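Long-range contact in spike protein P1 (Pseudoalteromonas phage pm2, PDB 2VVE), which forms the receptor-binding spikes at the fivefold vertices of the virion, its C-terminal part carrying the receptor-binding activity: residues V142-A156 and E218-F231. Sequence-based numbering, arbitrary orientation.
Sequences VDGLGDYTSISVKPA and EVQHDWYDESFTTF. With CA (calcium ion), chain C.
E218, near the end of helix 213-219, spends both carboxylate oxygens on the loop that follows V142. OE1 accepts the backbone N of G146 at 3.0 Å, nearly along its C-O axis and almost straight (175°), while the syn lone pair of OE2 takes T149 OG1 at 2.7 Å, so each oxygen holds its own donor. A water also links OE1 to G144 O. A second polar link joins H221 NE2 to D143 OD2 (2.7 Å), on the anti lone pair and near the imidazole plane; R96 forms a salt bridge with the same oxygen, and Y99 bonds ND1, which fixes the ring's rotation. In the antiparallel beta-sandwich domain that contains both segments, this loop packs on the helix end and the lead-in to strand 229-236, whose T229 and F231 meet V153, P155 and A156 of strand 151-160 in another sheet. One residue beyond T149, S150 O binds calcium at 2.3 Å, with D212 and D214 completing the protein ligands. Apolar packing centres on F228, whose rotamer (chi1 -56°) turns the ring toward 142-156: V142 packs along CD1 and CE1, I151 CG2 touches CD2 (3.7 Å), and L145 CD2 meets CZ. Within the strands, P155 CB reaches F231 CZ at 3.8 Å.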
# COMPACT_ATOMS: atom_id res chain seq x y z
N VAL A 142 2.95 36.97 -37.94
CA VAL A 142 2.28 36.23 -36.89
C VAL A 142 1.23 37.11 -36.21
O VAL A 142 1.54 38.21 -35.76
CB VAL A 142 3.27 35.62 -35.86
CG1 VAL A 142 2.53 34.85 -34.78
CG2 VAL A 142 4.27 34.71 -36.57
N ASP A 143 -0.01 36.61 -36.17
CA ASP A 143 -1.17 37.38 -35.70
C ASP A 143 -1.37 38.64 -36.56
O ASP A 143 -2.10 39.57 -36.17
CB ASP A 143 -1.05 37.73 -34.21
CG ASP A 143 -1.07 36.50 -33.31
OD1 ASP A 143 -1.38 35.38 -33.79
OD2 ASP A 143 -0.77 36.66 -32.10
N GLY A 144 -0.72 38.67 -37.72
CA GLY A 144 -0.81 39.80 -38.64
C GLY A 144 0.20 40.90 -38.40
O GLY A 144 0.08 41.98 -38.97
N LEU A 145 1.21 40.63 -37.56
CA LEU A 145 2.28 41.58 -37.30
C LEU A 145 3.06 41.89 -38.58
O LEU A 145 3.29 41.00 -39.40
CB LEU A 145 3.24 41.03 -36.23
CG LEU A 145 4.23 42.00 -35.57
CD1 LEU A 145 3.62 42.66 -34.34
CD2 LEU A 145 5.52 41.26 -35.21
N GLY A 146 3.45 43.16 -38.74
CA GLY A 146 4.30 43.59 -39.85
C GLY A 146 5.56 42.73 -40.00
O GLY A 146 6.12 42.26 -39.01
N ASP A 147 5.99 42.55 -41.24
CA ASP A 147 7.16 41.71 -41.56
C ASP A 147 8.48 42.32 -41.11
O ASP A 147 9.50 41.63 -41.05
CB ASP A 147 7.21 41.40 -43.06
CG ASP A 147 6.05 40.51 -43.53
OD1 ASP A 147 5.28 40.00 -42.70
OD2 ASP A 147 5.93 40.33 -44.76
N TYR A 148 8.47 43.62 -40.79
CA TYR A 148 9.70 44.32 -40.41
C TYR A 148 9.62 44.99 -39.04
O TYR A 148 10.52 45.74 -38.65
CB TYR A 148 10.12 45.31 -41.50
CG TYR A 148 10.35 44.60 -42.82
CD1 TYR A 148 11.44 43.73 -42.98
CD2 TYR A 148 9.46 44.74 -43.87
CE1 TYR A 148 11.65 43.05 -44.17
CE2 TYR A 148 9.66 44.07 -45.07
CZ TYR A 148 10.75 43.23 -45.21
OH TYR A 148 10.96 42.56 -46.40
N THR A 149 8.54 44.70 -38.34
CA THR A 149 8.37 45.09 -36.94
C THR A 149 9.45 44.39 -36.11
O THR A 149 9.65 43.18 -36.24
CB THR A 149 6.96 44.70 -36.43
OG1 THR A 149 5.96 45.30 -37.27
CG2 THR A 149 6.75 45.14 -34.99
N SER A 150 10.15 45.17 -35.28
CA SER A 150 11.19 44.65 -34.41
C SER A 150 10.61 44.20 -33.08
O SER A 150 10.08 45.02 -32.31
CB SER A 150 12.28 45.70 -34.18
OG SER A 150 12.98 45.98 -35.38
N ILE A 151 10.71 42.90 -32.82
CA ILE A 151 10.23 42.32 -31.57
C ILE A 151 11.40 41.92 -30.67
O ILE A 151 12.27 41.15 -31.08
CB ILE A 151 9.29 41.10 -31.82
CG1 ILE A 151 8.01 41.53 -32.55
CG2 ILE A 151 8.98 40.35 -30.52
CD1 ILE A 151 7.13 42.56 -31.81
N SER A 152 11.41 42.46 -29.45
CA SER A 152 12.39 42.06 -28.44
C SER A 152 11.87 40.84 -27.69
O SER A 152 10.69 40.79 -27.32
CB SER A 152 12.71 43.20 -27.47
OG SER A 152 13.38 44.26 -28.13
N VAL A 153 12.74 39.86 -27.50
CA VAL A 153 12.40 38.63 -26.79
C VAL A 153 13.40 38.34 -25.67
O VAL A 153 14.58 38.68 -25.76
CB VAL A 153 12.31 37.40 -27.74
CG1 VAL A 153 11.26 37.61 -28.84
CG2 VAL A 153 13.66 37.08 -28.36
N LYS A 154 12.90 37.74 -24.60
CA LYS A 154 13.75 37.25 -23.53
C LYS A 154 13.05 36.06 -22.87
O LYS A 154 12.28 36.24 -21.91
CB LYS A 154 14.09 38.36 -22.52
CG LYS A 154 15.04 37.91 -21.40
CD LYS A 154 15.69 39.07 -20.66
CE LYS A 154 16.97 39.51 -21.33
NZ LYS A 154 17.58 40.66 -20.59
N PRO A 155 13.30 34.84 -23.39
CA PRO A 155 12.68 33.64 -22.83
C PRO A 155 13.21 33.36 -21.42
O PRO A 155 14.34 33.72 -21.10
CB PRO A 155 13.08 32.53 -23.81
CG PRO A 155 14.33 33.05 -24.48
CD PRO A 155 14.16 34.53 -24.56
N ALA A 156 12.39 32.75 -20.57
CA ALA A 156 12.82 32.40 -19.21
C ALA A 156 12.21 31.09 -18.76
O ALA A 156 11.21 30.63 -19.33
CB ALA A 156 12.48 33.52 -18.23
N GLU A 218 0.20 46.92 -32.43
CA GLU A 218 -0.20 46.34 -33.71
C GLU A 218 -1.23 45.22 -33.60
O GLU A 218 -2.19 45.17 -34.37
CB GLU A 218 1.00 45.80 -34.48
CG GLU A 218 1.91 46.84 -35.08
CD GLU A 218 3.00 46.23 -35.96
OE1 GLU A 218 2.69 45.29 -36.73
OE2 GLU A 218 4.15 46.71 -35.90
N VAL A 219 -1.01 44.30 -32.67
CA VAL A 219 -1.83 43.08 -32.61
C VAL A 219 -2.48 42.85 -31.23
O VAL A 219 -3.02 41.77 -30.97
CB VAL A 219 -1.06 41.83 -33.13
CG1 VAL A 219 -0.74 41.97 -34.61
CG2 VAL A 219 0.23 41.59 -32.32
N GLN A 220 -2.43 43.87 -30.38
CA GLN A 220 -3.12 43.87 -29.08
C GLN A 220 -2.69 42.73 -28.15
O GLN A 220 -3.51 42.17 -27.40
CB GLN A 220 -4.65 43.88 -29.27
CG GLN A 220 -5.21 45.14 -29.94
CD GLN A 220 -4.93 45.19 -31.43
OE1 GLN A 220 -5.25 44.26 -32.17
NE2 GLN A 220 -4.33 46.29 -31.88
N HIS A 221 -1.41 42.38 -28.19
CA HIS A 221 -0.85 41.38 -27.29
C HIS A 221 -0.85 41.92 -25.86
O HIS A 221 -0.66 43.11 -25.64
CB HIS A 221 0.56 40.98 -27.72
CG HIS A 221 0.59 39.96 -28.82
ND1 HIS A 221 1.74 39.28 -29.18
CD2 HIS A 221 -0.39 39.49 -29.63
CE1 HIS A 221 1.47 38.45 -30.17
NE2 HIS A 221 0.18 38.56 -30.46
N ASP A 222 -1.08 41.03 -24.90
CA ASP A 222 -1.11 41.39 -23.50
C ASP A 222 -0.60 40.20 -22.70
O ASP A 222 -0.43 39.11 -23.25
CB ASP A 222 -2.53 41.75 -23.06
CG ASP A 222 -2.57 42.50 -21.74
OD1 ASP A 222 -1.51 42.95 -21.24
OD2 ASP A 222 -3.68 42.63 -21.18
N TRP A 223 -0.34 40.42 -21.41
CA TRP A 223 0.11 39.33 -20.54
C TRP A 223 -0.82 38.11 -20.61
O TRP A 223 -2.04 38.25 -20.70
CB TRP A 223 0.30 39.82 -19.11
CG TRP A 223 1.34 40.92 -19.05
CD1 TRP A 223 1.13 42.23 -18.82
CD2 TRP A 223 2.75 40.77 -19.28
NE1 TRP A 223 2.32 42.93 -18.86
CE2 TRP A 223 3.33 42.06 -19.15
CE3 TRP A 223 3.58 39.68 -19.57
CZ2 TRP A 223 4.71 42.28 -19.31
CZ3 TRP A 223 4.96 39.90 -19.72
CH2 TRP A 223 5.51 41.20 -19.60
N TYR A 224 -0.20 36.92 -20.60
CA TYR A 224 -0.88 35.61 -20.70
C TYR A 224 -1.37 35.25 -22.12
O TYR A 224 -1.86 34.14 -22.34
CB TYR A 224 -2.00 35.45 -19.65
CG TYR A 224 -1.54 35.56 -18.21
CD1 TYR A 224 -0.56 34.69 -17.71
CD2 TYR A 224 -2.08 36.50 -17.34
CE1 TYR A 224 -0.13 34.77 -16.39
CE2 TYR A 224 -1.66 36.59 -16.01
CZ TYR A 224 -0.68 35.72 -15.55
OH TYR A 224 -0.24 35.78 -14.25
N ASP A 225 -1.22 36.18 -23.07
CA ASP A 225 -1.49 35.88 -24.49
C ASP A 225 -0.34 35.07 -25.05
O ASP A 225 0.75 35.06 -24.47
CB ASP A 225 -1.61 37.16 -25.33
CG ASP A 225 -2.96 37.87 -25.17
OD1 ASP A 225 -3.90 37.32 -24.57
OD2 ASP A 225 -3.06 39.01 -25.65
N GLU A 226 -0.56 34.42 -26.19
CA GLU A 226 0.52 33.71 -26.88
C GLU A 226 1.52 34.69 -27.50
O GLU A 226 1.12 35.64 -28.18
CB GLU A 226 -0.03 32.71 -27.90
CG GLU A 226 -0.72 31.51 -27.22
CD GLU A 226 -0.89 30.29 -28.12
OE1 GLU A 226 -1.11 30.44 -29.34
OE2 GLU A 226 -0.81 29.16 -27.58
N SER A 227 2.79 34.48 -27.21
CA SER A 227 3.88 35.35 -27.65
C SER A 227 4.36 34.94 -29.04
O SER A 227 3.69 34.19 -29.73
CB SER A 227 5.03 35.33 -26.64
OG SER A 227 5.72 34.09 -26.65
N PHE A 228 5.52 35.47 -29.44
CA PHE A 228 6.19 35.02 -30.66
C PHE A 228 7.27 33.98 -30.36
O PHE A 228 8.11 33.69 -31.20
CB PHE A 228 6.80 36.22 -31.38
CG PHE A 228 5.82 37.30 -31.69
CD1 PHE A 228 4.89 37.14 -32.71
CD2 PHE A 228 5.83 38.49 -30.97
CE1 PHE A 228 3.97 38.16 -33.00
CE2 PHE A 228 4.92 39.50 -31.24
CZ PHE A 228 3.98 39.34 -32.26
N THR A 229 7.23 33.40 -29.16
CA THR A 229 8.28 32.50 -28.68
C THR A 229 7.71 31.12 -28.44
O THR A 229 6.67 30.99 -27.82
CB THR A 229 8.89 33.06 -27.37
OG1 THR A 229 9.54 34.32 -27.67
CG2 THR A 229 9.92 32.09 -26.76
N THR A 230 8.40 30.10 -28.96
CA THR A 230 8.02 28.70 -28.74
C THR A 230 9.18 27.88 -28.18
O THR A 230 10.30 27.90 -28.72
CB THR A 230 7.52 28.04 -30.06
OG1 THR A 230 6.43 28.79 -30.60
CG2 THR A 230 7.06 26.58 -29.81
N PHE A 231 8.91 27.14 -27.10
CA PHE A 231 9.91 26.24 -26.51
C PHE A 231 9.86 24.88 -27.21
O PHE A 231 9.25 23.93 -26.73
CB PHE A 231 9.74 26.10 -24.99
CG PHE A 231 10.08 27.34 -24.23
CD1 PHE A 231 11.32 27.48 -23.62
CD2 PHE A 231 9.17 28.39 -24.14
CE1 PHE A 231 11.66 28.65 -22.92
CE2 PHE A 231 9.49 29.56 -23.45
CZ PHE A 231 10.74 29.69 -22.84
CA CA C . 9.96 46.60 -30.65
O HOH W 1 -1.57 35.96 -28.96
O HOH W 2 0.32 44.81 -38.19
O HOH W 3 11.93 45.99 -30.39
O HOH W 4 9.83 48.16 -28.84
O HOH W 5 11.24 48.32 -31.70